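Local coordinates for protein methyltransferase (PDB 1IXK) that probably methylates carbon 5 of cytidines in tRNA with S-adenosyl-L-methionine as methyl donor, at residues K190-A195 with I241-T246; A294-P299 with G306-K311. All blocks are in the same frame, centred on the assembly; numbering follows the deposited sequence.

In the fold
Both contacts belong to one mixed sheet of the methyltransferase domain, and their centres lie about 12 Å apart. Contact 1 pairs two parallel strands, 190-194 and 241-246; contact 2 is a β hairpin whose second strand, 307-311, runs antiparallel to 241-246. Two probable backbone hydrogen bonds join them, from A310 N to Y244 O at 2.8 Å and from T246 N to F308 O at 3.0 Å. Both border the predicted methyl-donor site and nucleophile. In contact 1, D194 is predicted to bind S-adenosyl-L-methionine, its side chain about 3 Å from that of K132 (nearest atoms); in contact 2 the F307 side chain comes within about 4 Å of that of C247, the predicted nucleophile directly following T246.

Contact 1 (K190-A195 with I241-T246); sequences KILLDA and ILVYST
With CG anti to the backbone N in both residues (chi1 175° in L193, 176° in Y244), the two side chains run alongside each other in the same direction, and L193 CD2 meets the tyrosine ring obliquely, 3.7 Å from Y244 CD2. On the same face of the sheet, I191 CG2 packs 3.6 Å from L242 CD1, and the other branch of L242 reaches L193 CB. Helix 215-235 covers this face near I191 and L242. Five backbone hydrogen bonds, from I191 N to I241 O at one end to A195 N to S245 O at the other, zip the strands together. They are neighbours in the Rossmann-like sheet of a class I methyltransferase, joined by a β-α-β crossover through helix 215-235. The opposite face carries L192 beside V243, under helix 105-114, and K190, whose bent chain sets CD 3.6 Å from I241 CB while NZ forms a salt bridge with E120. Farther along, S245 OG lies 3.5 Å from CB of D194, which is predicted to bind S-adenosyl-L-methionine and whose OD1 makes a long, weak ion pair with K132. Where the strands end, one water donates to both L193 O and S245 O, and a second links S245 OG with A195 O.

Contact 2 (A294-P299 with G306-K311); sequences ARRLYP and GFFIAK
L297 and F307 form the tight part of this contact: their side chains lie alongside each other, and L297 CD1 approaches the phenyl ring obliquely, 3.5 Å from F307 CD2. The leucine's CG is anti to its carbonyl carbon (chi1 -68°), which sets CG itself 3.7 Å from the same ring atom. Helix 105-114 packs on F307, whose side chain also lies close to that of C247, the predicted nucleophile. On the other face of the sheet, R296 CG reaches the edge of the F308 ring in its plane, 3.8 Å from F308 CD1, with guanidinium and ring planes 65° apart; A294 CB meets that ring obliquely near CE1. Strands 295-297 and 307-311 make a β hairpin, with R295-I309 and L297-F307 as hydrogen-bonded pairs flanking the non-hydrogen-bonded pair R296-F308. R295 N to I309 O is nearly straight (2.8 Å, 173° at the hydrogen), whereas L297 N reaches F307 O from above the carbonyl plane. Toward the hairpin loop the packing is looser: the partly exposed P299 brings CD no closer than 4.1 Å to G306 CA. One water sits beside the strands, donating to F307 O and accepting a weak bond from R296 NH1, while R296 NE is held by a salt bridge to E255.

Contact 1 (K190-A195 with I241-T246)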
# COMPACT_ATOMS: atom_id res chain seq x y z
N LYS A 190 10.21 13.07 -1.61
CA LYS A 190 9.44 11.91 -1.14
C LYS A 190 9.33 10.83 -2.21
O LYS A 190 9.21 11.12 -3.40
CB LYS A 190 8.02 12.35 -0.78
CG LYS A 190 7.89 13.43 0.27
CD LYS A 190 8.19 12.91 1.65
CE LYS A 190 7.40 13.67 2.70
NZ LYS A 190 7.59 15.14 2.62
N ILE A 191 9.35 9.57 -1.77
CA ILE A 191 9.21 8.44 -2.68
C ILE A 191 8.23 7.42 -2.14
O ILE A 191 8.29 7.03 -0.98
CB ILE A 191 10.57 7.74 -2.92
CG1 ILE A 191 11.52 8.71 -3.62
CG2 ILE A 191 10.37 6.46 -3.75
CD1 ILE A 191 12.86 8.13 -3.96
N LEU A 192 7.30 6.99 -3.00
CA LEU A 192 6.33 5.98 -2.61
C LEU A 192 6.71 4.69 -3.33
O LEU A 192 6.71 4.63 -4.55
CB LEU A 192 4.91 6.39 -3.04
CG LEU A 192 3.78 5.50 -2.50
CD1 LEU A 192 3.68 5.68 -0.98
CD2 LEU A 192 2.45 5.89 -3.15
N LEU A 193 7.08 3.67 -2.56
CA LEU A 193 7.45 2.37 -3.12
C LEU A 193 6.40 1.38 -2.67
O LEU A 193 6.57 0.68 -1.66
CB LEU A 193 8.84 1.94 -2.65
CG LEU A 193 9.32 0.55 -3.07
CD1 LEU A 193 9.09 0.33 -4.58
CD2 LEU A 193 10.79 0.42 -2.72
N ASP A 194 5.30 1.35 -3.42
CA ASP A 194 4.17 0.48 -3.13
C ASP A 194 4.11 -0.68 -4.11
O ASP A 194 4.03 -0.47 -5.32
CB ASP A 194 2.87 1.29 -3.20
CG ASP A 194 2.78 2.15 -4.46
OD1 ASP A 194 1.68 2.21 -5.05
OD2 ASP A 194 3.80 2.76 -4.86
N ALA A 195 4.14 -1.90 -3.59
CA ALA A 195 4.08 -3.08 -4.44
C ALA A 195 2.62 -3.43 -4.73
O ALA A 195 1.73 -3.12 -3.94
CB ALA A 195 4.77 -4.25 -3.77
N ILE A 241 12.09 11.30 2.57
CA ILE A 241 11.31 10.18 3.09
C ILE A 241 10.85 9.21 2.01
O ILE A 241 10.43 9.63 0.92
CB ILE A 241 10.03 10.70 3.81
CG1 ILE A 241 10.39 11.76 4.85
CG2 ILE A 241 9.27 9.52 4.44
CD1 ILE A 241 11.23 11.24 6.00
N LEU A 242 10.93 7.92 2.31
CA LEU A 242 10.47 6.90 1.39
C LEU A 242 9.54 5.98 2.17
O LEU A 242 9.87 5.56 3.29
CB LEU A 242 11.63 6.08 0.81
CG LEU A 242 11.25 5.01 -0.22
CD1 LEU A 242 12.39 4.79 -1.21
CD2 LEU A 242 10.87 3.70 0.48
N VAL A 243 8.37 5.70 1.62
CA VAL A 243 7.45 4.80 2.28
C VAL A 243 7.42 3.53 1.46
O VAL A 243 7.20 3.56 0.25
CB VAL A 243 6.03 5.40 2.41
CG1 VAL A 243 5.03 4.31 2.78
CG2 VAL A 243 6.03 6.47 3.50
N TYR A 244 7.68 2.42 2.14
CA TYR A 244 7.74 1.10 1.54
C TYR A 244 6.55 0.29 2.01
O TYR A 244 6.28 0.20 3.20
CB TYR A 244 9.04 0.43 1.99
CG TYR A 244 9.23 -1.01 1.55
CD1 TYR A 244 8.63 -2.06 2.24
CD2 TYR A 244 10.04 -1.31 0.46
CE1 TYR A 244 8.84 -3.39 1.85
CE2 TYR A 244 10.25 -2.63 0.06
CZ TYR A 244 9.66 -3.66 0.76
OH TYR A 244 9.91 -4.95 0.37
N SER A 245 5.83 -0.31 1.07
CA SER A 245 4.67 -1.11 1.44
C SER A 245 4.46 -2.28 0.50
O SER A 245 4.85 -2.23 -0.67
CB SER A 245 3.40 -0.24 1.47
OG SER A 245 3.08 0.26 0.18
N THR A 246 3.84 -3.34 1.03
CA THR A 246 3.54 -4.52 0.23
C THR A 246 2.23 -5.11 0.75
O THR A 246 1.74 -4.72 1.81
CB THR A 246 4.57 -5.65 0.41
OG1 THR A 246 4.30 -6.33 1.64
CG2 THR A 246 6.00 -5.10 0.43
O HOH W 1 7.12 -2.19 -2.27
O HOH W 2 1.38 -1.37 -1.24

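Contact 2 (A294-P299 with G306-K311)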
# COMPACT_ATOMS: atom_id res chain seq x y z
N ALA A 294 7.85 -0.17 11.96
CA ALA A 294 7.11 -0.63 10.79
C ALA A 294 5.81 -1.26 11.28
O ALA A 294 5.73 -1.69 12.43
CB ALA A 294 7.94 -1.66 10.03
N ARG A 295 4.80 -1.32 10.41
CA ARG A 295 3.50 -1.85 10.80
C ARG A 295 2.96 -2.91 9.86
O ARG A 295 3.38 -3.02 8.71
CB ARG A 295 2.46 -0.72 10.85
CG ARG A 295 2.97 0.58 11.45
CD ARG A 295 3.50 0.38 12.85
NE ARG A 295 2.46 0.02 13.81
CZ ARG A 295 2.69 -0.30 15.08
NH1 ARG A 295 3.93 -0.30 15.54
NH2 ARG A 295 1.69 -0.61 15.89
N ARG A 296 2.02 -3.70 10.36
CA ARG A 296 1.36 -4.74 9.59
C ARG A 296 -0.14 -4.68 9.84
O ARG A 296 -0.58 -4.42 10.96
CB ARG A 296 1.85 -6.13 10.01
CG ARG A 296 3.11 -6.60 9.30
CD ARG A 296 3.52 -7.97 9.83
NE ARG A 296 4.66 -8.54 9.13
CZ ARG A 296 4.59 -9.57 8.29
NH1 ARG A 296 3.42 -10.14 8.05
NH2 ARG A 296 5.69 -10.03 7.71
N LEU A 297 -0.91 -4.93 8.79
CA LEU A 297 -2.36 -4.97 8.88
C LEU A 297 -2.70 -6.43 8.60
O LEU A 297 -2.14 -7.04 7.69
CB LEU A 297 -3.02 -4.07 7.84
CG LEU A 297 -2.83 -2.56 7.99
CD1 LEU A 297 -3.55 -1.85 6.85
CD2 LEU A 297 -3.38 -2.11 9.34
N TYR A 298 -3.61 -6.98 9.40
CA TYR A 298 -4.01 -8.38 9.25
C TYR A 298 -5.48 -8.49 8.89
O TYR A 298 -6.32 -7.76 9.44
CB TYR A 298 -3.73 -9.12 10.55
CG TYR A 298 -2.26 -9.30 10.85
CD1 TYR A 298 -1.50 -10.24 10.16
CD2 TYR A 298 -1.64 -8.54 11.84
CE1 TYR A 298 -0.16 -10.43 10.44
CE2 TYR A 298 -0.29 -8.72 12.13
CZ TYR A 298 0.45 -9.66 11.42
OH TYR A 298 1.77 -9.87 11.72
N PRO A 299 -5.83 -9.41 7.99
CA PRO A 299 -7.21 -9.59 7.57
C PRO A 299 -8.16 -10.05 8.68
O PRO A 299 -9.36 -9.89 8.55
CB PRO A 299 -7.10 -10.62 6.44
CG PRO A 299 -5.91 -11.43 6.85
CD PRO A 299 -4.94 -10.37 7.31
N GLY A 306 -3.45 -8.84 3.76
CA GLY A 306 -2.26 -8.81 4.60
C GLY A 306 -1.49 -7.60 4.09
O GLY A 306 -1.34 -7.46 2.88
N PHE A 307 -1.00 -6.75 4.98
CA PHE A 307 -0.33 -5.53 4.57
C PHE A 307 0.89 -5.22 5.45
O PHE A 307 0.91 -5.56 6.63
CB PHE A 307 -1.36 -4.39 4.67
CG PHE A 307 -0.86 -3.05 4.23
CD1 PHE A 307 -0.80 -2.71 2.88
CD2 PHE A 307 -0.49 -2.10 5.18
CE1 PHE A 307 -0.40 -1.44 2.48
CE2 PHE A 307 -0.09 -0.83 4.79
CZ PHE A 307 -0.04 -0.50 3.44
N PHE A 308 1.90 -4.58 4.87
CA PHE A 308 3.12 -4.21 5.60
C PHE A 308 3.53 -2.82 5.13
O PHE A 308 3.48 -2.53 3.93
CB PHE A 308 4.26 -5.18 5.28
CG PHE A 308 5.59 -4.78 5.86
CD1 PHE A 308 5.89 -5.04 7.19
CD2 PHE A 308 6.55 -4.15 5.07
CE1 PHE A 308 7.13 -4.68 7.73
CE2 PHE A 308 7.79 -3.78 5.60
CZ PHE A 308 8.08 -4.05 6.94
N ILE A 309 3.93 -1.97 6.06
CA ILE A 309 4.35 -0.63 5.68
C ILE A 309 5.44 -0.12 6.60
O ILE A 309 5.40 -0.34 7.81
CB ILE A 309 3.16 0.36 5.73
CG1 ILE A 309 3.64 1.76 5.30
CG2 ILE A 309 2.56 0.40 7.13
CD1 ILE A 309 2.51 2.78 5.13
N ALA A 310 6.42 0.57 6.02
CA ALA A 310 7.52 1.14 6.78
C ALA A 310 7.83 2.54 6.26
O ALA A 310 7.78 2.78 5.05
CB ALA A 310 8.76 0.26 6.66
N LYS A 311 8.14 3.45 7.17
CA LYS A 311 8.45 4.82 6.79
C LYS A 311 9.94 5.05 7.04
O LYS A 311 10.41 5.01 8.18
CB LYS A 311 7.61 5.80 7.62
CG LYS A 311 7.78 7.25 7.21
CD LYS A 311 6.66 8.09 7.81
CE LYS A 311 6.81 9.55 7.44
NZ LYS A 311 5.55 10.30 7.71
O HOH W 3 0.85 -8.54 7.59